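Local structure of cytosolic phospholipase A2 delta (Homo sapiens, 5IXC) at residues Q19-T24 against L154-V159; T24-T29 against I84-K89; T57-K62 against H214-L219; C167-L172 against A210-Y215. The protein hydrolyses glycerophospholipids at the sn-2 position in a calcium-dependent manner, preferring linoleic acid there, and so releases a free fatty acid and a lysophospholipid. One frame throughout, in Å; residues are numbered along the deposited sequence.

Contact 1: Q19-T24 against L154-V159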
loop_
_atom_site.group_PDB
_atom_site.type_symbol
_atom_site.label_atom_id
_atom_site.label_comp_id
_atom_site.label_asym_id
_atom_site.label_seq_id
_atom_site.Cartn_x
_atom_site.Cartn_y
_atom_site.Cartn_z
ATOM N N GLN A 19 14.502 19.831 -4.015
ATOM C CA GLN A 19 14.137 18.704 -4.943
ATOM C C GLN A 19 15.366 17.861 -5.330
ATOM O O GLN A 19 15.439 16.671 -5.019
ATOM C CB GLN A 19 13.368 19.218 -6.195
ATOM C CG GLN A 19 14.120 20.104 -7.202
ATOM C CD GLN A 19 14.718 21.374 -6.595
ATOM O OE1 GLN A 19 14.162 21.952 -5.654
ATOM N NE2 GLN A 19 15.866 21.802 -7.119
ATOM N N GLY A 20 16.340 18.509 -5.962
ATOM C CA GLY A 20 17.455 17.833 -6.614
ATOM C C GLY A 20 18.651 17.737 -5.696
ATOM O O GLY A 20 18.749 18.460 -4.712
ATOM N N GLU A 21 19.552 16.820 -6.009
ATOM C CA GLU A 21 20.756 16.629 -5.215
ATOM C C GLU A 21 21.851 16.095 -6.132
ATOM O O GLU A 21 21.633 15.143 -6.878
ATOM C CB GLU A 21 20.491 15.663 -4.054
ATOM C CG GLU A 21 21.416 15.837 -2.860
ATOM C CD GLU A 21 21.239 14.754 -1.802
ATOM O OE1 GLU A 21 20.097 14.314 -1.560
ATOM O OE2 GLU A 21 22.252 14.340 -1.193
ATOM N N ALA A 22 23.007 16.746 -6.109
ATOM C CA ALA A 22 24.153 16.287 -6.879
ATOM C C ALA A 22 25.125 15.605 -5.942
ATOM O O ALA A 22 25.514 16.179 -4.927
ATOM C CB ALA A 22 24.824 17.439 -7.592
ATOM N N SER A 23 25.495 14.375 -6.285
ATOM C CA SER A 23 26.420 13.574 -5.489
ATOM C C SER A 23 27.221 12.671 -6.414
ATOM O O SER A 23 26.667 12.049 -7.302
ATOM C CB SER A 23 25.654 12.731 -4.472
ATOM O OG SER A 23 26.512 11.787 -3.848
ATOM N N THR A 24 28.529 12.618 -6.213
ATOM C CA THR A 24 29.387 11.743 -7.018
ATOM C C THR A 24 29.303 10.303 -6.511
ATOM O O THR A 24 29.157 10.048 -5.310
ATOM C CB THR A 24 30.866 12.186 -7.011
ATOM O OG1 THR A 24 31.311 12.368 -5.663
ATOM C CG2 THR A 24 31.036 13.478 -7.763
ATOM N N LEU A 154 20.401 13.399 -8.618
ATOM C CA LEU A 154 19.342 12.686 -7.919
ATOM C C LEU A 154 18.165 13.609 -7.689
ATOM O O LEU A 154 18.329 14.817 -7.588
ATOM C CB LEU A 154 19.839 12.199 -6.560
ATOM C CG LEU A 154 21.156 11.444 -6.586
ATOM C CD1 LEU A 154 21.661 11.255 -5.171
ATOM C CD2 LEU A 154 20.991 10.104 -7.278
ATOM N N ILE A 155 16.980 13.019 -7.606
ATOM C CA ILE A 155 15.789 13.712 -7.132
ATOM C C ILE A 155 15.365 13.005 -5.860
ATOM O O ILE A 155 15.069 11.818 -5.863
ATOM C CB ILE A 155 14.647 13.689 -8.167
ATOM C CG1 ILE A 155 15.076 14.409 -9.450
ATOM C CG2 ILE A 155 13.401 14.361 -7.600
ATOM C CD1 ILE A 155 14.240 14.060 -10.665
ATOM N N THR A 156 15.357 13.729 -4.757
ATOM C CA THR A 156 15.075 13.091 -3.486
ATOM C C THR A 156 14.159 13.851 -2.553
ATOM O O THR A 156 13.927 15.038 -2.671
ATOM C CB THR A 156 16.359 12.750 -2.706
ATOM O OG1 THR A 156 16.031 11.827 -1.659
ATOM C CG2 THR A 156 16.969 13.988 -2.095
ATOM N N ASN A 157 13.733 13.083 -1.573
ATOM C CA ASN A 157 12.697 13.379 -0.606
ATOM C C ASN A 157 13.310 13.363 0.788
ATOM O O ASN A 157 12.650 13.661 1.778
ATOM C CB ASN A 157 11.727 12.204 -0.747
ATOM C CG ASN A 157 10.461 12.381 0.004
ATOM O OD1 ASN A 157 10.152 13.463 0.475
ATOM N ND2 ASN A 157 9.693 11.314 0.097
ATOM N N LYS A 158 14.595 12.991 0.830
ATOM C CA LYS A 158 15.343 12.595 2.046
ATOM C C LYS A 158 14.988 11.228 2.620
ATOM O O LYS A 158 15.621 10.790 3.572
ATOM C CB LYS A 158 15.292 13.671 3.123
ATOM C CG LYS A 158 16.098 14.892 2.730
ATOM C CD LYS A 158 15.869 16.060 3.673
ATOM C CE LYS A 158 16.610 17.300 3.191
ATOM N NZ LYS A 158 16.568 18.399 4.192
ATOM N N VAL A 159 13.991 10.556 2.054
ATOM C CA VAL A 159 13.791 9.133 2.366
ATOM C C VAL A 159 13.788 8.304 1.074
ATOM O O VAL A 159 14.489 7.294 0.992
ATOM C CB VAL A 159 12.595 8.859 3.329
ATOM C CG1 VAL A 159 12.051 10.153 3.905
ATOM C CG2 VAL A 159 11.502 8.022 2.693
#

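Contact 2: T24-T29 against I84-K89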
loop_
_atom_site.group_PDB
_atom_site.type_symbol
_atom_site.label_atom_id
_atom_site.label_comp_id
_atom_site.label_asym_id
_atom_site.label_seq_id
_atom_site.Cartn_x
_atom_site.Cartn_y
_atom_site.Cartn_z
ATOM N N THR A 24 28.529 12.618 -6.213
ATOM C CA THR A 24 29.387 11.743 -7.018
ATOM C C THR A 24 29.303 10.303 -6.511
ATOM O O THR A 24 29.157 10.048 -5.310
ATOM C CB THR A 24 30.866 12.186 -7.011
ATOM O OG1 THR A 24 31.311 12.368 -5.663
ATOM C CG2 THR A 24 31.036 13.478 -7.763
ATOM N N CYS A 25 29.399 9.369 -7.442
ATOM C CA CYS A 25 29.470 7.967 -7.095
ATOM C C CYS A 25 30.889 7.611 -6.724
ATOM O O CYS A 25 31.824 8.334 -7.040
ATOM C CB CYS A 25 29.009 7.089 -8.255
ATOM S SG CYS A 25 27.242 7.248 -8.578
ATOM N N TRP A 26 31.023 6.479 -6.052
ATOM C CA TRP A 26 32.313 5.879 -5.730
ATOM C C TRP A 26 32.443 4.578 -6.522
ATOM O O TRP A 26 31.449 3.969 -6.897
ATOM C CB TRP A 26 32.392 5.607 -4.227
ATOM C CG TRP A 26 33.082 6.673 -3.447
ATOM C CD1 TRP A 26 34.415 6.717 -3.139
ATOM C CD2 TRP A 26 32.500 7.838 -2.861
ATOM N NE1 TRP A 26 34.700 7.838 -2.399
ATOM C CE2 TRP A 26 33.542 8.547 -2.216
ATOM C CE3 TRP A 26 31.206 8.361 -2.823
ATOM C CZ2 TRP A 26 33.328 9.751 -1.541
ATOM C CZ3 TRP A 26 30.990 9.567 -2.145
ATOM C CH2 TRP A 26 32.049 10.246 -1.516
ATOM N N GLN A 27 33.671 4.165 -6.786
ATOM C CA GLN A 27 33.921 2.857 -7.392
ATOM C C GLN A 27 34.268 1.820 -6.328
ATOM O O GLN A 27 35.258 1.961 -5.603
ATOM C CB GLN A 27 35.055 2.922 -8.395
ATOM C CG GLN A 27 34.964 1.826 -9.437
ATOM C CD GLN A 27 36.314 1.393 -9.969
ATOM O OE1 GLN A 27 37.253 1.183 -9.203
ATOM N NE2 GLN A 27 36.409 1.222 -11.285
ATOM N N LEU A 28 33.440 0.790 -6.238
ATOM C CA LEU A 28 33.646 -0.301 -5.298
ATOM C C LEU A 28 34.173 -1.470 -6.071
ATOM O O LEU A 28 33.564 -1.887 -7.048
ATOM C CB LEU A 28 32.331 -0.706 -4.640
ATOM C CG LEU A 28 32.383 -1.897 -3.683
ATOM C CD1 LEU A 28 33.131 -1.546 -2.406
ATOM C CD2 LEU A 28 30.982 -2.365 -3.342
ATOM N N THR A 29 35.314 -1.995 -5.667
ATOM C CA THR A 29 35.769 -3.237 -6.270
ATOM C C THR A 29 35.645 -4.293 -5.181
ATOM O O THR A 29 36.055 -4.076 -4.038
ATOM C CB THR A 29 37.184 -3.166 -6.924
ATOM O OG1 THR A 29 38.185 -3.584 -6.003
ATOM C CG2 THR A 29 37.499 -1.758 -7.429
ATOM N N ILE A 84 28.802 3.058 -6.993
ATOM C CA ILE A 84 28.023 3.109 -5.780
ATOM C C ILE A 84 27.676 4.556 -5.481
ATOM O O ILE A 84 28.549 5.411 -5.424
ATOM C CB ILE A 84 28.834 2.545 -4.591
ATOM C CG1 ILE A 84 29.088 1.049 -4.759
ATOM C CG2 ILE A 84 28.144 2.797 -3.259
ATOM C CD1 ILE A 84 27.872 0.220 -5.105
ATOM N N GLN A 85 26.389 4.807 -5.282
ATOM C CA GLN A 85 25.891 6.111 -4.891
ATOM C C GLN A 85 25.732 6.092 -3.371
ATOM O O GLN A 85 24.857 5.422 -2.820
ATOM C CB GLN A 85 24.561 6.428 -5.599
ATOM C CG GLN A 85 23.842 7.667 -5.066
ATOM C CD GLN A 85 24.725 8.902 -5.064
ATOM O OE1 GLN A 85 25.194 9.357 -4.010
ATOM N NE2 GLN A 85 24.991 9.427 -6.245
ATOM N N SER A 86 26.572 6.855 -2.702
ATOM C CA SER A 86 26.639 6.829 -1.244
ATOM C C SER A 86 25.389 7.396 -0.558
ATOM O O SER A 86 25.117 7.047 0.590
ATOM C CB SER A 86 27.883 7.572 -0.765
ATOM O OG SER A 86 27.863 8.908 -1.230
ATOM N N GLN A 87 24.630 8.241 -1.259
ATOM C CA GLN A 87 23.371 8.803 -0.721
ATOM C C GLN A 87 22.222 7.815 -0.695
ATOM O O GLN A 87 21.175 8.087 -0.125
ATOM C CB GLN A 87 22.927 10.018 -1.530
ATOM C CG GLN A 87 23.902 11.175 -1.460
ATOM C CD GLN A 87 24.263 11.532 -0.032
ATOM O OE1 GLN A 87 23.477 12.153 0.675
ATOM N NE2 GLN A 87 25.445 11.114 0.405
ATOM N N VAL A 88 22.426 6.671 -1.321
ATOM C CA VAL A 88 21.430 5.608 -1.388
ATOM C C VAL A 88 21.876 4.434 -0.499
ATOM O O VAL A 88 23.067 4.226 -0.287
ATOM C CB VAL A 88 21.243 5.212 -2.875
ATOM C CG1 VAL A 88 21.454 3.735 -3.122
ATOM C CG2 VAL A 88 19.895 5.684 -3.392
ATOM N N LYS A 89 20.919 3.674 0.020
ATOM C CA LYS A 89 21.222 2.430 0.745
ATOM C C LYS A 89 21.583 1.311 -0.242
ATOM O O LYS A 89 20.800 0.972 -1.127
ATOM C CB LYS A 89 20.040 2.004 1.610
ATOM C CG LYS A 89 20.332 0.786 2.487
ATOM C CD LYS A 89 19.529 0.774 3.792
ATOM C CE LYS A 89 19.913 1.908 4.759
ATOM N NZ LYS A 89 18.920 3.031 4.859
#

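Contact 3: T57-K62 against H214-L219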
loop_
_atom_site.group_PDB
_atom_site.type_symbol
_atom_site.label_atom_id
_atom_site.label_comp_id
_atom_site.label_asym_id
_atom_site.label_seq_id
_atom_site.Cartn_x
_atom_site.Cartn_y
_atom_site.Cartn_z
ATOM N N THR A 57 20.621 -1.985 -5.558
ATOM C CA THR A 57 20.453 -0.745 -6.296
ATOM C C THR A 57 20.886 -0.825 -7.768
ATOM O O THR A 57 20.964 0.192 -8.460
ATOM C CB THR A 57 21.279 0.353 -5.621
ATOM O OG1 THR A 57 22.618 -0.123 -5.463
ATOM C CG2 THR A 57 20.690 0.689 -4.268
ATOM N N ALA A 58 21.191 -2.029 -8.236
ATOM C CA ALA A 58 21.499 -2.264 -9.647
ATOM C C ALA A 58 20.734 -3.486 -10.140
ATOM O O ALA A 58 21.334 -4.410 -10.674
ATOM C CB ALA A 58 22.996 -2.449 -9.843
ATOM N N PRO A 59 19.394 -3.484 -9.984
ATOM C CA PRO A 59 18.593 -4.647 -10.381
ATOM C C PRO A 59 18.774 -5.006 -11.854
ATOM O O PRO A 59 18.944 -4.115 -12.695
ATOM C CB PRO A 59 17.144 -4.200 -10.119
ATOM C CG PRO A 59 17.221 -2.938 -9.340
ATOM C CD PRO A 59 18.546 -2.323 -9.664
ATOM N N GLY A 60 18.773 -6.305 -12.141
ATOM C CA GLY A 60 19.017 -6.814 -13.493
ATOM C C GLY A 60 20.477 -7.044 -13.863
ATOM O O GLY A 60 20.762 -7.592 -14.936
ATOM N N MET A 61 21.396 -6.623 -12.994
ATOM C CA MET A 61 22.839 -6.750 -13.251
ATOM C C MET A 61 23.466 -7.805 -12.330
ATOM O O MET A 61 23.377 -7.708 -11.112
ATOM C CB MET A 61 23.555 -5.405 -13.068
ATOM C CG MET A 61 23.053 -4.290 -13.982
ATOM S SD MET A 61 23.551 -4.449 -15.709
ATOM C CE MET A 61 25.275 -3.953 -15.631
ATOM N N LYS A 62 24.104 -8.799 -12.931
ATOM C CA LYS A 62 24.756 -9.870 -12.188
ATOM C C LYS A 62 26.189 -10.038 -12.610
ATOM O O LYS A 62 26.527 -9.879 -13.781
ATOM C CB LYS A 62 24.081 -11.203 -12.457
ATOM C CG LYS A 62 22.699 -11.361 -11.871
ATOM C CD LYS A 62 22.167 -12.735 -12.232
ATOM C CE LYS A 62 20.853 -13.040 -11.541
ATOM N NZ LYS A 62 20.578 -14.505 -11.562
ATOM N N HIS A 214 14.812 2.944 -21.078
ATOM C CA HIS A 214 15.109 3.721 -19.869
ATOM C C HIS A 214 15.980 2.899 -18.922
ATOM O O HIS A 214 15.697 1.729 -18.658
ATOM C CB HIS A 214 13.824 4.107 -19.127
ATOM C CG HIS A 214 12.825 4.831 -19.976
ATOM N ND1 HIS A 214 12.063 4.193 -20.929
ATOM C CD2 HIS A 214 12.457 6.134 -20.010
ATOM C CE1 HIS A 214 11.277 5.074 -21.518
ATOM N NE2 HIS A 214 11.492 6.257 -20.974
ATOM N N TYR A 215 17.023 3.531 -18.395
ATOM C CA TYR A 215 17.950 2.860 -17.495
ATOM C C TYR A 215 18.738 3.872 -16.715
ATOM O O TYR A 215 18.949 4.967 -17.175
ATOM C CB TYR A 215 18.903 1.963 -18.285
ATOM C CG TYR A 215 19.707 2.716 -19.308
ATOM C CD1 TYR A 215 21.011 3.117 -19.044
ATOM C CD2 TYR A 215 19.160 3.046 -20.532
ATOM C CE1 TYR A 215 21.753 3.814 -19.984
ATOM C CE2 TYR A 215 19.890 3.745 -21.475
ATOM C CZ TYR A 215 21.184 4.129 -21.203
ATOM O OH TYR A 215 21.903 4.818 -22.158
ATOM N N MET A 216 19.190 3.479 -15.539
ATOM C CA MET A 216 19.985 4.359 -14.674
ATOM C C MET A 216 21.265 4.827 -15.360
ATOM O O MET A 216 21.940 4.052 -16.056
ATOM C CB MET A 216 20.362 3.648 -13.375
ATOM C CG MET A 216 19.341 3.768 -12.267
ATOM S SD MET A 216 19.813 2.731 -10.877
ATOM C CE MET A 216 18.974 1.219 -11.410
ATOM N N ALA A 217 21.607 6.093 -15.136
ATOM C CA ALA A 217 22.815 6.684 -15.729
ATOM C C ALA A 217 24.084 6.108 -15.118
ATOM O O ALA A 217 25.104 6.003 -15.782
ATOM C CB ALA A 217 22.807 8.196 -15.575
ATOM N N ALA A 218 23.998 5.714 -13.853
ATOM C CA ALA A 218 25.152 5.188 -13.115
ATOM C C ALA A 218 25.518 3.734 -13.425
ATOM O O ALA A 218 26.563 3.261 -12.978
ATOM C CB ALA A 218 24.967 5.384 -11.616
ATOM N N LEU A 219 24.696 3.035 -14.201
ATOM C CA LEU A 219 25.021 1.662 -14.591
ATOM C C LEU A 219 26.149 1.606 -15.617
ATOM O O LEU A 219 26.361 2.544 -16.397
ATOM C CB LEU A 219 23.807 0.929 -15.173
ATOM C CG LEU A 219 22.611 0.688 -14.252
ATOM C CD1 LEU A 219 21.500 0.016 -15.054
ATOM C CD2 LEU A 219 22.973 -0.151 -13.027
#

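Contact 4: C167-L172 against A210-Y215. With BA (barium ion), chain D.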
loop_
_atom_site.group_PDB
_atom_site.type_symbol
_atom_site.label_atom_id
_atom_site.label_comp_id
_atom_site.label_asym_id
_atom_site.label_seq_id
_atom_site.Cartn_x
_atom_site.Cartn_y
_atom_site.Cartn_z
ATOM N N CYS A 167 18.090 7.714 -21.358
ATOM C CA CYS A 167 17.252 7.027 -22.301
ATOM C C CYS A 167 18.069 6.689 -23.513
ATOM O O CYS A 167 18.886 7.489 -23.946
ATOM C CB CYS A 167 16.093 7.916 -22.681
ATOM S SG CYS A 167 14.675 7.919 -21.499
ATOM N N LEU A 168 17.872 5.490 -24.042
ATOM C CA LEU A 168 18.560 5.098 -25.248
ATOM C C LEU A 168 17.548 5.103 -26.346
ATOM O O LEU A 168 16.482 4.531 -26.209
ATOM C CB LEU A 168 19.172 3.712 -25.108
ATOM C CG LEU A 168 20.244 3.244 -26.110
ATOM C CD1 LEU A 168 19.669 2.343 -27.176
ATOM C CD2 LEU A 168 20.964 4.394 -26.783
ATOM N N ASP A 169 17.888 5.754 -27.440
ATOM C CA ASP A 169 16.976 5.878 -28.545
ATOM C C ASP A 169 17.509 5.210 -29.793
ATOM O O ASP A 169 18.638 5.460 -30.188
ATOM C CB ASP A 169 16.738 7.346 -28.806
ATOM C CG ASP A 169 15.316 7.632 -29.060
ATOM O OD1 ASP A 169 14.716 8.354 -28.237
ATOM O OD2 ASP A 169 14.783 7.108 -30.067
ATOM N N VAL A 170 16.666 4.387 -30.413
ATOM C CA VAL A 170 17.076 3.530 -31.520
ATOM C C VAL A 170 16.133 3.624 -32.718
ATOM O O VAL A 170 14.977 3.230 -32.610
ATOM C CB VAL A 170 17.148 2.055 -31.068
ATOM C CG1 VAL A 170 17.691 1.146 -32.179
ATOM C CG2 VAL A 170 18.024 1.930 -29.834
ATOM N N HIS A 171 16.659 4.088 -33.857
ATOM C CA HIS A 171 15.928 4.134 -35.137
ATOM C C HIS A 171 16.215 2.946 -36.043
ATOM O O HIS A 171 17.291 2.361 -35.970
ATOM C CB HIS A 171 16.342 5.356 -35.931
ATOM C CG HIS A 171 15.674 6.620 -35.509
ATOM N ND1 HIS A 171 14.461 7.019 -36.027
ATOM C CD2 HIS A 171 16.067 7.600 -34.663
ATOM C CE1 HIS A 171 14.127 8.184 -35.502
ATOM N NE2 HIS A 171 15.081 8.556 -34.668
ATOM N N LEU A 172 15.291 2.671 -36.962
ATOM C CA LEU A 172 15.318 1.439 -37.778
ATOM C C LEU A 172 16.077 1.473 -39.121
ATOM O O LEU A 172 16.629 0.447 -39.520
ATOM C CB LEU A 172 13.897 0.925 -38.025
ATOM C CG LEU A 172 13.681 -0.548 -38.449
ATOM C CD1 LEU A 172 13.712 -0.737 -39.969
ATOM C CD2 LEU A 172 14.659 -1.503 -37.771
ATOM N N ALA A 210 11.036 2.622 -34.318
ATOM C CA ALA A 210 11.908 3.194 -33.293
ATOM C C ALA A 210 11.643 2.564 -31.920
ATOM O O ALA A 210 10.626 1.903 -31.714
ATOM C CB ALA A 210 11.754 4.704 -33.238
ATOM N N PHE A 211 12.589 2.747 -31.002
ATOM C CA PHE A 211 12.495 2.173 -29.653
ATOM C C PHE A 211 13.175 3.056 -28.629
ATOM O O PHE A 211 14.176 3.712 -28.921
ATOM C CB PHE A 211 13.139 0.784 -29.562
ATOM C CG PHE A 211 12.800 -0.125 -30.700
ATOM C CD1 PHE A 211 11.658 -0.903 -30.669
ATOM C CD2 PHE A 211 13.636 -0.198 -31.805
ATOM C CE1 PHE A 211 11.351 -1.744 -31.723
ATOM C CE2 PHE A 211 13.335 -1.031 -32.862
ATOM C CZ PHE A 211 12.192 -1.807 -32.821
ATOM N N ARG A 212 12.643 3.001 -27.415
ATOM C CA ARG A 212 13.157 3.751 -26.289
ATOM C C ARG A 212 13.486 2.781 -25.143
ATOM O O ARG A 212 12.696 1.896 -24.812
ATOM C CB ARG A 212 12.120 4.792 -25.872
ATOM C CG ARG A 212 12.458 5.627 -24.650
ATOM C CD ARG A 212 13.534 6.679 -24.898
ATOM N NE ARG A 212 13.209 7.670 -25.925
ATOM C CZ ARG A 212 12.282 8.619 -25.813
ATOM N NH1 ARG A 212 11.525 8.719 -24.728
ATOM N NH2 ARG A 212 12.098 9.473 -26.810
ATOM N N PHE A 213 14.681 2.932 -24.577
ATOM C CA PHE A 213 15.083 2.211 -23.365
ATOM C C PHE A 213 15.388 3.193 -22.246
ATOM O O PHE A 213 16.151 4.135 -22.437
ATOM C CB PHE A 213 16.339 1.384 -23.597
ATOM C CG PHE A 213 16.114 0.125 -24.369
ATOM C CD1 PHE A 213 15.898 -1.085 -23.710
ATOM C CD2 PHE A 213 16.168 0.133 -25.753
ATOM C CE1 PHE A 213 15.721 -2.258 -24.427
ATOM C CE2 PHE A 213 15.990 -1.037 -26.480
ATOM C CZ PHE A 213 15.766 -2.232 -25.815
ATOM N N HIS A 214 14.812 2.944 -21.078
ATOM C CA HIS A 214 15.109 3.721 -19.869
ATOM C C HIS A 214 15.980 2.899 -18.922
ATOM O O HIS A 214 15.697 1.729 -18.658
ATOM C CB HIS A 214 13.824 4.107 -19.127
ATOM C CG HIS A 214 12.825 4.831 -19.976
ATOM N ND1 HIS A 214 12.063 4.193 -20.929
ATOM C CD2 HIS A 214 12.457 6.134 -20.010
ATOM C CE1 HIS A 214 11.277 5.074 -21.518
ATOM N NE2 HIS A 214 11.492 6.257 -20.974
ATOM N N TYR A 215 17.023 3.531 -18.395
ATOM C CA TYR A 215 17.950 2.860 -17.495
ATOM C C TYR A 215 18.738 3.872 -16.715
ATOM O O TYR A 215 18.949 4.967 -17.175
ATOM C CB TYR A 215 18.903 1.963 -18.285
ATOM C CG TYR A 215 19.707 2.716 -19.308
ATOM C CD1 TYR A 215 21.011 3.117 -19.044
ATOM C CD2 TYR A 215 19.160 3.046 -20.532
ATOM C CE1 TYR A 215 21.753 3.814 -19.984
ATOM C CE2 TYR A 215 19.890 3.745 -21.475
ATOM C CZ TYR A 215 21.184 4.129 -21.203
ATOM O OH TYR A 215 21.903 4.818 -22.158
HETATM BA BA BA D . 13.507 9.352 -31.703
#

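Contact 1: Q19-T24 against L154-V159
G20 and E21 pair with I155 and L154 as antiparallel beta partners, joining the start of strand 20-36, in the N-terminal C2 domain, to strand 152-156. E21 and L154 form the hydrogen-bonded pair. L154 N donates to E21 O, and E21 N to L154 O, each at 2.8 Å. Two residues away on each strand, beyond the G20-I155 pair, T156 N donates to Q19 O at 3.0 Å. Between these bonds G20 CA lies against L154 O in a CA-H...O contact, and the two short strands diverge, their directions 134° apart. Above this backbone, E21 and L154 stand on the same face of the sheet. With CG anti to the backbone N (chi1 -155°) and the chain extended beyond it, E21 slants across to lay OE1 beside the methyl CG2 of T156. A second shell fixes the partners: L154 packs on V161 and R163 of strand 160-171, and the hydroxyl of S23 is bonded to Q85. T156 has its own support, an ST turn in which OG1 accepts K158 N at 3.1 Å while also bonding the carbonyl O of I160.

Contact 2: T24-T29 against I84-K89
W26 and I84 rise from one face of the sheet as a hydrogen-bonded antiparallel pair, and their side chains divide the work. The indole of W26 leans toward the end of strand 75-85, where the six-membered ring meets S86: CZ3 lies 3.3 Å from S86 OG, an oblique approach. The hydroxyl is turned between its backbone N and carbonyl carbon (chi1 58°), which brings it to the ring. I84 goes the other way along strand 20-36, its CG1 branch crossing L28 at a slant, 3.7 Å from L28 CB. On the opposite face C25 SG packs 3.9 Å from Q85 NE2. The Q85 amide is held firmly: OE1 accepts Q87 N at 3.0 Å in the amide plane, on a lone pair, and also bonds S23 OG, while NE2 bonds E152. The indole is flanked further out by P120, M144 and E146. Replacing W26 with an alanine would probably open a gap between S86 and these neighbours. Two backbone bonds make the pairing with I84, W26 N to I84 O and I84 N to W26 O, each 2.8 Å. Just past it the chain folds into a type I turn, Q85 to V88. The contact thus joins strands 20-36 and 75-85, neighbours in an antiparallel sheet of the N-terminal C2 domain, a beta sandwich.

Contact 3: T57-K62 against H214-L219
L219 and M216, with M61 opposite, supply most of the buried surface where two turns from different parts of the protein meet. One is the type II beta turn A58 to M61, in the loop between strands 49-55 and 63-64 of the N-terminal C2 domain. The other is the type I turn M216 to L219, at the end of strand 210-216 in what is probably the second C2 domain. Both ends of each turn take part, with T57 and P59 beside them; no hydrogen bond crosses, so the join is made by van der Waals packing. L219 has the largest share. Its CG is anti to the carbonyl carbon (chi1 -64°), and the CD2 branch is thereby directed at both ends of the type II turn: it lies 3.9 Å from A58 CB and 4.2 Å from M61 CG. This turn is closed by the bond from M61 N to A58 O, 3.2 Å long, and G60 within it has backbone angles that call for glycine. M216 fills the neighbouring place. Its chain runs straight through chi2 and then bends at the thioether (chi3 -89°), turning the methyl toward the proline ring, which it crosses at about a right angle. Beyond the pair, T57 OG1 is bonded to N90, and the backbone of A217 is held by E164 and L251. At the turn of the M216 chain, SD rests 3.7 Å from T57 O, and the terminal CE lies 4.0 Å from P59 CD.

Contact 4: C167-L172 against A210-Y215
R212 reaches across to D169 and C167 on the neighbouring strand, and its chain can be followed outward. CB leaves the backbone on the face that also carries C167 and D169, and CG lies anti to the backbone N (chi1 177°). Bends at chi2 and chi3 then fold the chain over, so that CD comes to 3.6 Å from C167 CB. NE follows, donating to D169 OD1 at 2.8 Å from above the carboxylate plane. NH2 reaches the same oxygen at 3.2 Å, nearly along its C-O axis. The salt bridge is therefore side-on, two nitrogens gripping one atom, with the two flat groups 64° apart. Beneath it runs a regular antiparallel beta pairing, consistent with the sandwich of a second C2 domain: L168 with F213 and V170 with F211 are the hydrogen-bonded pairs. Their side chains occupy the other face, where L168 CB also touches Y215 CE2 at 3.7 Å. D169 OD2 binds the barium ion at 3.1 Å. An alanine at D169 would probably leave R212 without its charged mate and the barium ion without this ligand. Further along, C167 SG, in a disulfide with C278, sits obliquely against the H214 ring, 3.8 Å from its centroid, and H214 in turn bonds E198.

How the contacts relate
Followed from the N terminus, the chain enters contact 1 and, through the shared T24, passes directly into contact 2. Contact 2 closes first, at 84-89, and contact 1 only at 154-159, so the smaller loop lies within the larger. The 57-62 half of contact 3 falls inside both loops, but its mate at 214-219 lies beyond them, so contact 3 crosses both. Contact 4 opens at 167-172, after contact 1 has closed, and ends at 210-215, sharing H214 and Y215 with contact 3. Contacts 1 and 2 join through S23 and Q85, and T57 packs on V88 between contacts 2 and 3. Contact 3 bridges the N-terminal C2 domain and the probable second one; contacts 2 and 4 lie within one each.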